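Local structure of beta-galactoside alpha-2,6-sialyltransferase (Photobacterium sp., 2Z4T) at residues A[451-456]-A[483-488]; A[461-466]-A[489-494]; A[476-481]-A[495-500]. The protein is a GT-B-fold sialyltransferase, expected to transfer sialic acid from a CMP-activated donor to a galactoside such as lactose in alpha-2,6 linkage. One frame throughout, in Å; residues are numbered along the deposited sequence.

Contact 1: residues A[451-456]-A[483-488]. With C5P (cytidine-5'-monophosphate), chain C.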
loop_
_atom_site.group_PDB
_atom_site.type_symbol
_atom_site.label_atom_id
_atom_site.label_comp_id
_atom_site.label_asym_id
_atom_site.label_seq_id
_atom_site.Cartn_x
_atom_site.Cartn_y
_atom_site.Cartn_z
ATOM N N LEU A 451 -1.335 14.057 -4.314
ATOM C CA LEU A 451 -0.191 13.784 -5.168
ATOM C C LEU A 451 0.816 14.952 -5.107
ATOM O O LEU A 451 2.031 14.732 -5.164
ATOM C CB LEU A 451 -0.638 13.414 -6.597
ATOM C CG LEU A 451 -1.172 14.524 -7.516
ATOM C CD1 LEU A 451 -0.013 15.260 -8.216
ATOM C CD2 LEU A 451 -2.198 13.990 -8.537
ATOM N N TYR A 452 0.308 16.172 -4.935
ATOM C CA TYR A 452 1.154 17.360 -4.769
ATOM C C TYR A 452 1.868 17.461 -3.423
ATOM O O TYR A 452 2.729 18.346 -3.253
ATOM C CB TYR A 452 0.383 18.660 -5.074
ATOM C CG TYR A 452 -0.022 18.716 -6.530
ATOM C CD1 TYR A 452 0.934 18.937 -7.538
ATOM C CD2 TYR A 452 -1.344 18.490 -6.916
ATOM C CE1 TYR A 452 0.568 18.969 -8.872
ATOM C CE2 TYR A 452 -1.712 18.520 -8.253
ATOM C CZ TYR A 452 -0.758 18.751 -9.229
ATOM O OH TYR A 452 -1.130 18.766 -10.569
ATOM N N PHE A 453 1.520 16.586 -2.475
ATOM C CA PHE A 453 2.258 16.530 -1.228
ATOM C C PHE A 453 3.645 15.916 -1.474
ATOM O O PHE A 453 4.564 16.097 -0.648
ATOM C CB PHE A 453 1.507 15.727 -0.147
ATOM C CG PHE A 453 0.291 16.442 0.453
ATOM C CD1 PHE A 453 0.071 16.419 1.830
ATOM C CD2 PHE A 453 -0.642 17.103 -0.359
ATOM C CE1 PHE A 453 -1.041 17.048 2.410
ATOM C CE2 PHE A 453 -1.754 17.747 0.192
ATOM C CZ PHE A 453 -1.952 17.718 1.597
ATOM N N THR A 454 3.802 15.221 -2.606
ATOM C CA THR A 454 4.986 14.394 -2.866
ATOM C C THR A 454 5.795 14.790 -4.113
ATOM O O THR A 454 7.020 14.801 -4.070
ATOM C CB THR A 454 4.580 12.919 -2.982
ATOM O OG1 THR A 454 3.905 12.520 -1.781
ATOM C CG2 THR A 454 5.780 12.023 -3.218
ATOM N N ILE A 455 5.107 15.087 -5.212
ATOM C CA ILE A 455 5.733 15.455 -6.490
ATOM C C ILE A 455 6.647 16.668 -6.310
ATOM O O ILE A 455 6.237 17.657 -5.704
ATOM C CB ILE A 455 4.643 15.748 -7.595
ATOM C CG1 ILE A 455 3.831 14.479 -7.920
ATOM C CG2 ILE A 455 5.230 16.287 -8.873
ATOM C CD1 ILE A 455 4.618 13.130 -7.969
ATOM N N PRO A 456 7.891 16.590 -6.839
ATOM C CA PRO A 456 8.864 17.688 -6.776
ATOM C C PRO A 456 8.325 19.017 -7.312
ATOM O O PRO A 456 7.710 19.066 -8.381
ATOM C CB PRO A 456 10.014 17.187 -7.658
ATOM C CG PRO A 456 9.929 15.728 -7.570
ATOM C CD PRO A 456 8.460 15.421 -7.533
ATOM N N VAL A 483 -6.416 24.068 1.922
ATOM C CA VAL A 483 -5.617 25.206 1.455
ATOM C C VAL A 483 -4.537 25.553 2.475
ATOM O O VAL A 483 -3.363 25.698 2.115
ATOM C CB VAL A 483 -6.457 26.445 1.133
ATOM C CG1 VAL A 483 -5.548 27.586 0.703
ATOM C CG2 VAL A 483 -7.467 26.145 0.053
ATOM N N GLN A 484 -4.938 25.649 3.745
ATOM C CA GLN A 484 -4.007 25.978 4.821
ATOM C C GLN A 484 -2.953 24.886 5.079
ATOM O O GLN A 484 -1.809 25.214 5.363
ATOM C CB GLN A 484 -4.764 26.361 6.116
ATOM C CG GLN A 484 -5.549 27.682 6.058
ATOM C CD GLN A 484 -4.669 28.881 5.649
ATOM O OE1 GLN A 484 -3.598 29.099 6.214
ATOM N NE2 GLN A 484 -5.113 29.635 4.650
ATOM N N VAL A 485 -3.316 23.605 4.951
ATOM C CA VAL A 485 -2.301 22.526 4.959
ATOM C C VAL A 485 -1.120 22.913 4.037
ATOM O O VAL A 485 0.048 22.656 4.386
ATOM C CB VAL A 485 -2.887 21.150 4.801
ATOM C CG1 VAL A 485 -1.784 20.109 4.767
ATOM C CG2 VAL A 485 -3.832 20.889 5.980
ATOM N N MET A 486 -1.351 23.391 2.819
ATOM C CA MET A 486 -0.757 22.844 1.617
ATOM C C MET A 486 0.167 24.102 1.508
ATOM O O MET A 486 1.333 24.041 1.078
ATOM C CB MET A 486 -1.693 22.729 0.425
ATOM C CG MET A 486 -2.193 21.304 0.230
ATOM S SD MET A 486 -2.688 20.966 -1.451
ATOM C CE MET A 486 -4.400 21.157 -1.337
ATOM N N ILE A 487 -0.370 25.236 1.975
ATOM C CA ILE A 487 0.426 26.417 2.252
ATOM C C ILE A 487 1.495 26.125 3.308
ATOM O O ILE A 487 2.664 26.382 3.066
ATOM C CB ILE A 487 -0.433 27.617 2.716
ATOM C CG1 ILE A 487 -1.289 28.165 1.576
ATOM C CG2 ILE A 487 0.456 28.734 3.271
ATOM C CD1 ILE A 487 -2.428 29.043 2.050
ATOM N N LYS A 488 1.096 25.599 4.469
ATOM C CA LYS A 488 2.044 25.295 5.543
ATOM C C LYS A 488 3.162 24.371 5.112
ATOM O O LYS A 488 4.300 24.513 5.571
ATOM C CB LYS A 488 1.342 24.645 6.736
ATOM C CG LYS A 488 1.458 25.426 8.001
ATOM C CD LYS A 488 2.900 25.566 8.434
ATOM C CE LYS A 488 3.006 26.456 9.678
ATOM N NZ LYS A 488 2.530 27.845 9.465
HETATM O O3P C5P C . -6.558 13.575 -5.043
HETATM P P C5P C . -6.350 12.805 -3.792
HETATM O O1P C5P C . -7.617 12.006 -3.525
HETATM O O2P C5P C . -5.765 13.646 -2.676
HETATM O "O5'" C5P C . -5.185 11.788 -4.119
HETATM C "C5'" C5P C . -4.905 10.669 -3.305
HETATM C "C4'" C5P C . -4.036 9.758 -4.170
HETATM O "O4'" C5P C . -4.766 9.355 -5.338
HETATM C "C3'" C5P C . -2.806 10.445 -4.734
HETATM O "O3'" C5P C . -1.675 10.356 -3.874
HETATM C "C2'" C5P C . -2.540 9.626 -5.966
HETATM O "O2'" C5P C . -2.013 8.345 -5.612
HETATM C "C1'" C5P C . -3.904 9.300 -6.482
HETATM N N1 C5P C . -4.289 10.250 -7.523
HETATM C C2 C5P C . -3.802 10.061 -8.846
HETATM N N3 C5P C . -4.158 10.912 -9.840
HETATM C C4 C5P C . -4.977 11.968 -9.587
HETATM C C5 C5P C . -5.475 12.184 -8.285
HETATM C C6 C5P C . -5.116 11.294 -7.258
HETATM O O2 C5P C . -3.038 9.123 -9.117
HETATM N N4 C5P C . -5.319 12.791 -10.611
#
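The ring of F453 reaches from the loop after strand 443-447 to helix 481-488, where V485 and M486 receive its far end. Its CG stands anti to the carbonyl carbon (chi1 -73°), which carries the ring out until CE1 lies 3.9 Å from V485 CG1. Both partners cross the phenylalanine at about a right angle and approach its ring obliquely. CG and SD of M486 both lie beside F453 CE2, at 3.6 and 3.7 Å, and the sulfur makes an oblique Met-aromatic contact, with SD 5.0 Å from the F453 ring centroid and 65° off the ring normal. S234 also touches F453, while Y237 and Y241 of the same helix 234-243 pack on V485.

Two residues earlier the loop turns to the nucleotide. L451 has its CG between the backbone N and the carbonyl carbon (chi1 74°), and its two methyls part: CD2 sits 3.6 Å from C4 of the cytosine, above the plane of the base, while CD1 lies over the centre of the Y452 ring. The Y452 hydroxyl is hydrogen-bonded to T360 OG1. L451 O accepts from both T454 N and I455 N, tying the turn together. The chemistry is therefore divided: no hydrogen bond joins loop and helix, F453 meets the helix through dispersion and a sulfur-ring contact, and the same turn offers CMP an apolar methyl.

Contact 2: residues A[461-466]-A[489-494]. With PO4 (phosphate ion), chain J.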
loop_
_atom_site.group_PDB
_atom_site.type_symbol
_atom_site.label_atom_id
_atom_site.label_comp_id
_atom_site.label_asym_id
_atom_site.label_seq_id
_atom_site.Cartn_x
_atom_site.Cartn_y
_atom_site.Cartn_z
ATOM N N LYS A 461 3.499 23.349 -12.506
ATOM C CA LYS A 461 3.229 24.664 -13.090
ATOM C C LYS A 461 2.191 25.464 -12.322
ATOM O O LYS A 461 2.385 26.647 -12.107
ATOM C CB LYS A 461 2.850 24.547 -14.558
ATOM C CG LYS A 461 4.001 24.057 -15.441
ATOM C CD LYS A 461 5.340 24.702 -15.039
ATOM C CE LYS A 461 6.445 24.452 -16.073
ATOM N NZ LYS A 461 6.978 23.054 -15.972
ATOM N N PHE A 462 1.091 24.836 -11.914
ATOM C CA PHE A 462 0.132 25.483 -11.027
ATOM C C PHE A 462 -0.821 24.466 -10.422
ATOM O O PHE A 462 -1.036 23.392 -10.983
ATOM C CB PHE A 462 -0.634 26.630 -11.717
ATOM C CG PHE A 462 -1.514 26.198 -12.867
ATOM C CD1 PHE A 462 -2.799 25.715 -12.642
ATOM C CD2 PHE A 462 -1.073 26.314 -14.179
ATOM C CE1 PHE A 462 -3.632 25.313 -13.711
ATOM C CE2 PHE A 462 -1.889 25.918 -15.258
ATOM C CZ PHE A 462 -3.176 25.413 -15.015
ATOM N N ILE A 463 -1.374 24.814 -9.268
ATOM C CA ILE A 463 -2.353 23.987 -8.607
ATOM C C ILE A 463 -3.637 24.783 -8.474
ATOM O O ILE A 463 -3.613 25.980 -8.243
ATOM C CB ILE A 463 -1.854 23.541 -7.222
ATOM C CG1 ILE A 463 -0.574 22.707 -7.350
ATOM C CG2 ILE A 463 -2.917 22.743 -6.487
ATOM C CD1 ILE A 463 0.042 22.335 -6.013
ATOM N N VAL A 464 -4.779 24.140 -8.636
ATOM C CA VAL A 464 -6.022 24.877 -8.520
ATOM C C VAL A 464 -6.890 24.166 -7.517
ATOM O O VAL A 464 -7.009 22.941 -7.554
ATOM C CB VAL A 464 -6.743 25.015 -9.877
ATOM C CG1 VAL A 464 -8.107 25.674 -9.696
ATOM C CG2 VAL A 464 -5.886 25.810 -10.851
ATOM N N PHE A 465 -7.479 24.938 -6.615
ATOM C CA PHE A 465 -8.383 24.407 -5.621
ATOM C C PHE A 465 -9.824 24.535 -6.075
ATOM O O PHE A 465 -10.176 25.398 -6.872
ATOM C CB PHE A 465 -8.208 25.133 -4.286
ATOM C CG PHE A 465 -6.889 24.891 -3.633
ATOM C CD1 PHE A 465 -6.786 24.005 -2.572
ATOM C CD2 PHE A 465 -5.750 25.553 -4.069
ATOM C CE1 PHE A 465 -5.552 23.777 -1.961
ATOM C CE2 PHE A 465 -4.512 25.324 -3.460
ATOM C CZ PHE A 465 -4.411 24.432 -2.413
ATOM N N THR A 466 -10.633 23.659 -5.511
ATOM C CA THR A 466 -12.062 23.536 -5.685
ATOM C C THR A 466 -12.909 24.750 -5.239
ATOM O O THR A 466 -12.580 25.440 -4.298
ATOM C CB THR A 466 -12.414 22.253 -4.919
ATOM O OG1 THR A 466 -12.372 21.147 -5.837
ATOM C CG2 THR A 466 -13.730 22.319 -4.146
ATOM N N LEU A 489 2.823 23.410 4.254
ATOM C CA LEU A 489 3.785 22.469 3.721
ATOM C C LEU A 489 4.688 23.065 2.633
ATOM O O LEU A 489 5.587 22.386 2.128
ATOM C CB LEU A 489 3.066 21.227 3.186
ATOM C CG LEU A 489 2.319 20.374 4.209
ATOM C CD1 LEU A 489 1.485 19.347 3.463
ATOM C CD2 LEU A 489 3.310 19.698 5.110
ATOM N N GLY A 490 4.453 24.328 2.283
ATOM C CA GLY A 490 5.251 25.010 1.280
ATOM C C GLY A 490 4.955 24.537 -0.127
ATOM O O GLY A 490 5.763 24.708 -1.021
ATOM N N ILE A 491 3.801 23.920 -0.334
ATOM C CA ILE A 491 3.449 23.441 -1.662
ATOM C C ILE A 491 2.984 24.605 -2.510
ATOM O O ILE A 491 3.269 24.709 -3.685
ATOM C CB ILE A 491 2.376 22.362 -1.571
ATOM C CG1 ILE A 491 2.954 21.159 -0.807
ATOM C CG2 ILE A 491 1.890 21.988 -2.972
ATOM C CD1 ILE A 491 1.934 20.198 -0.281
ATOM N N VAL A 492 2.319 25.532 -1.864
ATOM C CA VAL A 492 1.692 26.616 -2.543
ATOM C C VAL A 492 1.880 27.824 -1.635
ATOM O O VAL A 492 2.058 27.673 -0.422
ATOM C CB VAL A 492 0.202 26.219 -2.763
ATOM C CG1 VAL A 492 -0.689 26.562 -1.540
ATOM C CG2 VAL A 492 -0.314 26.802 -4.009
ATOM N N LYS A 493 1.872 29.015 -2.214
ATOM C CA LYS A 493 1.970 30.255 -1.436
ATOM C C LYS A 493 0.602 30.923 -1.380
ATOM O O LYS A 493 -0.106 30.938 -2.387
ATOM C CB LYS A 493 3.012 31.191 -2.055
ATOM C CG LYS A 493 4.433 30.955 -1.547
ATOM C CD LYS A 493 5.502 31.755 -2.331
ATOM C CE LYS A 493 6.464 30.785 -3.049
ATOM N NZ LYS A 493 7.573 31.472 -3.776
ATOM N N GLU A 494 0.225 31.468 -0.223
ATOM C CA GLU A 494 -1.121 32.019 -0.058
ATOM C C GLU A 494 -1.491 33.042 -1.135
ATOM O O GLU A 494 -2.558 32.951 -1.745
ATOM C CB GLU A 494 -1.354 32.619 1.334
ATOM C CG GLU A 494 -2.847 32.672 1.697
ATOM C CD GLU A 494 -3.153 33.409 3.008
ATOM O OE1 GLU A 494 -2.964 34.650 3.038
ATOM O OE2 GLU A 494 -3.618 32.748 3.988
HETATM P P PO4 J . 2.732 29.114 -5.544
HETATM O O1 PO4 J . 1.489 29.330 -4.719
HETATM O O2 PO4 J . 3.953 29.221 -4.658
HETATM O O3 PO4 J . 2.685 27.730 -6.173
HETATM O O4 PO4 J . 2.761 30.185 -6.611
#
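I463 is the first residue of strand 460-465 to meet the segment 489-494. Its CG1 branch runs out extended (chi2 175°), and CD1 at its end touches I491 CG2 at 3.6 Å, the two isoleucines crossing at about a right angle. V464 turns to the other side of the sheet, so the next contact comes from F465, whose CB bond again points at the loop. Its ring end makes a looser approach, CZ to V492 CG1 at 4.4 Å, with the methyl oblique to the ring. No hydrogen bond crosses between the segments; the alternation of the strand presents one aliphatic and one aromatic side chain to two branched ones.

The loop leaves helix 481-488 through G490, whose positive phi (73°) and two bonds back into the last turn make a Schellman motif. Beyond V492 it holds a phosphate ion, probably from the crystallisation liquor: K493 N donates to phosphate O1 at 2.6 Å, almost straight at 170°. The aliphatic chain of K493 runs alongside the ion, with CE 3.4 Å from phosphate O2.

In the fold, V483 and M486 of helix 481-488 share the F465 side of the strand, and I487 packs on V492. On the reverse side F462 and V464 rest on V381 of helix 371-386. Within the sheet, the short edge strand 498-499 flanks strand 460-465.

Contact 3: residues A[476-481]-A[495-500]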
loop_
_atom_site.group_PDB
_atom_site.type_symbol
_atom_site.label_atom_id
_atom_site.label_comp_id
_atom_site.label_asym_id
_atom_site.label_seq_id
_atom_site.Cartn_x
_atom_site.Cartn_y
_atom_site.Cartn_z
ATOM N N THR A 476 -12.617 33.745 2.844
ATOM C CA THR A 476 -12.961 32.577 3.630
ATOM C C THR A 476 -12.780 31.295 2.831
ATOM O O THR A 476 -12.792 30.203 3.399
ATOM C CB THR A 476 -14.407 32.667 4.188
ATOM O OG1 THR A 476 -15.209 33.451 3.286
ATOM C CG2 THR A 476 -14.417 33.291 5.646
ATOM N N ALA A 477 -12.626 31.434 1.518
ATOM C CA ALA A 477 -12.286 30.322 0.665
ATOM C C ALA A 477 -10.893 29.852 1.043
ATOM O O ALA A 477 -10.625 28.647 1.033
ATOM C CB ALA A 477 -12.335 30.728 -0.785
ATOM N N LEU A 478 -10.032 30.812 1.397
ATOM C CA LEU A 478 -8.641 30.539 1.789
ATOM C C LEU A 478 -8.580 29.867 3.142
ATOM O O LEU A 478 -7.564 29.292 3.520
ATOM C CB LEU A 478 -7.804 31.823 1.829
ATOM C CG LEU A 478 -7.315 32.443 0.508
ATOM C CD1 LEU A 478 -6.757 33.867 0.726
ATOM C CD2 LEU A 478 -6.277 31.573 -0.203
ATOM N N ARG A 479 -9.678 29.958 3.868
ATOM C CA ARG A 479 -9.793 29.372 5.183
ATOM C C ARG A 479 -9.884 27.850 5.137
ATOM O O ARG A 479 -9.662 27.183 6.146
ATOM C CB ARG A 479 -11.023 29.949 5.882
ATOM C CG ARG A 479 -10.747 31.031 6.940
ATOM C CD ARG A 479 -9.549 31.990 6.657
ATOM N NE ARG A 479 -8.208 31.457 6.989
ATOM C CZ ARG A 479 -7.806 31.047 8.198
ATOM N NH1 ARG A 479 -8.633 31.067 9.238
ATOM N NH2 ARG A 479 -6.567 30.604 8.367
ATOM N N SER A 480 -10.216 27.306 3.969
ATOM C CA SER A 480 -10.365 25.866 3.802
ATOM C C SER A 480 -9.099 25.132 4.274
ATOM O O SER A 480 -7.987 25.521 3.912
ATOM C CB SER A 480 -10.721 25.552 2.346
ATOM O OG SER A 480 -9.846 24.600 1.774
ATOM N N PRO A 481 -9.268 24.111 5.138
ATOM C CA PRO A 481 -8.150 23.382 5.740
ATOM C C PRO A 481 -7.138 22.852 4.727
ATOM O O PRO A 481 -5.915 22.957 4.928
ATOM C CB PRO A 481 -8.855 22.230 6.460
ATOM C CG PRO A 481 -10.159 22.815 6.842
ATOM C CD PRO A 481 -10.561 23.611 5.646
ATOM N N GLU A 495 -0.618 34.011 -1.372
ATOM C CA GLU A 495 -0.929 35.069 -2.329
ATOM C C GLU A 495 -1.146 34.538 -3.758
ATOM O O GLU A 495 -1.712 35.233 -4.591
ATOM C CB GLU A 495 0.116 36.209 -2.273
ATOM C CG GLU A 495 1.599 35.812 -2.577
ATOM C CD GLU A 495 2.289 35.007 -1.440
ATOM O OE1 GLU A 495 1.666 34.765 -0.366
ATOM O OE2 GLU A 495 3.464 34.604 -1.633
ATOM N N ASN A 496 -0.732 33.298 -4.025
ATOM C CA ASN A 496 -0.910 32.691 -5.347
ATOM C C ASN A 496 -1.932 31.543 -5.438
ATOM O O ASN A 496 -2.071 30.932 -6.507
ATOM C CB ASN A 496 0.420 32.166 -5.890
ATOM C CG ASN A 496 1.536 33.213 -5.889
ATOM O OD1 ASN A 496 1.309 34.415 -5.697
ATOM N ND2 ASN A 496 2.763 32.745 -6.100
ATOM N N VAL A 497 -2.614 31.222 -4.338
ATOM C CA VAL A 497 -3.607 30.152 -4.349
ATOM C C VAL A 497 -4.646 30.496 -5.401
ATOM O O VAL A 497 -5.073 31.652 -5.483
ATOM C CB VAL A 497 -4.323 30.019 -2.984
ATOM C CG1 VAL A 497 -5.559 29.180 -3.100
ATOM C CG2 VAL A 497 -3.388 29.451 -1.932
ATOM N N LEU A 498 -5.044 29.513 -6.204
ATOM C CA LEU A 498 -6.104 29.714 -7.192
ATOM C C LEU A 498 -7.326 28.875 -6.849
ATOM O O LEU A 498 -7.179 27.750 -6.438
ATOM C CB LEU A 498 -5.601 29.338 -8.594
ATOM C CG LEU A 498 -4.349 30.092 -9.041
ATOM C CD1 LEU A 498 -3.644 29.410 -10.221
ATOM C CD2 LEU A 498 -4.712 31.566 -9.367
ATOM N N PHE A 499 -8.523 29.400 -7.040
ATOM C CA PHE A 499 -9.723 28.588 -6.887
ATOM C C PHE A 499 -10.364 28.550 -8.242
ATOM O O PHE A 499 -10.254 29.513 -8.962
ATOM C CB PHE A 499 -10.690 29.206 -5.853
ATOM C CG PHE A 499 -10.122 29.294 -4.492
ATOM C CD1 PHE A 499 -10.166 28.184 -3.634
ATOM C CD2 PHE A 499 -9.510 30.473 -4.058
ATOM C CE1 PHE A 499 -9.611 28.245 -2.347
ATOM C CE2 PHE A 499 -8.944 30.555 -2.786
ATOM C CZ PHE A 499 -8.996 29.444 -1.925
ATOM N N TRP A 500 -11.035 27.466 -8.616
ATOM C CA TRP A 500 -11.762 27.318 -9.886
ATOM C C TRP A 500 -12.441 28.584 -10.349
ATOM O O TRP A 500 -12.650 28.822 -11.539
ATOM C CB TRP A 500 -12.872 26.279 -9.746
ATOM C CG TRP A 500 -12.462 24.854 -9.891
ATOM C CD1 TRP A 500 -11.308 24.379 -10.439
ATOM C CD2 TRP A 500 -13.234 23.704 -9.522
ATOM N NE1 TRP A 500 -11.302 23.007 -10.415
ATOM C CE2 TRP A 500 -12.471 22.563 -9.862
ATOM C CE3 TRP A 500 -14.497 23.526 -8.939
ATOM C CZ2 TRP A 500 -12.921 21.257 -9.630
ATOM C CZ3 TRP A 500 -14.949 22.224 -8.708
ATOM C CH2 TRP A 500 -14.159 21.106 -9.056
#
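A477 CB lies over one face of the F499 ring, offset toward its rim: a CH-pi contact with CB 3.9 Å from the ring centroid and only 17° off the normal. The peptide of A477 follows the methyl, bringing its O to 3.5 Å from F499 CZ. L478 adds a second grip. With CG anti to the carbonyl carbon (chi1 -77°) and an extended second torsion, its CD2 methyl comes down between two partners, 3.8 Å from F499 CE2 and 3.7 Å from V497 CB. L478 crosses the phenylalanine at about a right angle but slides past the valine in the opposite direction.

A477 to S480 form a type I beta turn, with S480 N bonded to A477 O at 3.3 Å. S480 then takes the N-cap position of helix 481-488, its OG making a weak bond to V483 N. Outside the pair, R474 NH2 binds V497 O, and F465 and V483 also pack on F499.

The contact joins the turn before helix 481-488 to V497 and F499, at the weakly bonded edge strand about 498-499. All four touching residues are buried and no hydrogen bond links the segments, so the union rests mainly on apolar side chains and the F499 ring, which also meets the A477 carbonyl, far from the annotated sites.

In the fold
The three contacts surround one beta-alpha-beta unit, strand 460-465, helix 481-488 and strand 498-499, in the GT-B lobe with the six-stranded parallel sheet; the CMP-binding loop 451-456 packs on its helix. Contacts 1 and 2 have centres about 7 Å apart and probably share a hydrogen bond from I491 N to M486 O (2.8 Å). Contacts 2 and 3, about 9 Å apart, are joined by two probable backbone hydrogen bonds, F465 N to L498 O and W500 N to F465 O, both 2.8 Å. Between contacts 1 and 3, about 13 Å apart, Q484 NE2 reaches L478 O at 2.7 Å. Contact 1 alone touches CMP; the I463 side chain of contact 2 is about 10 Å from it.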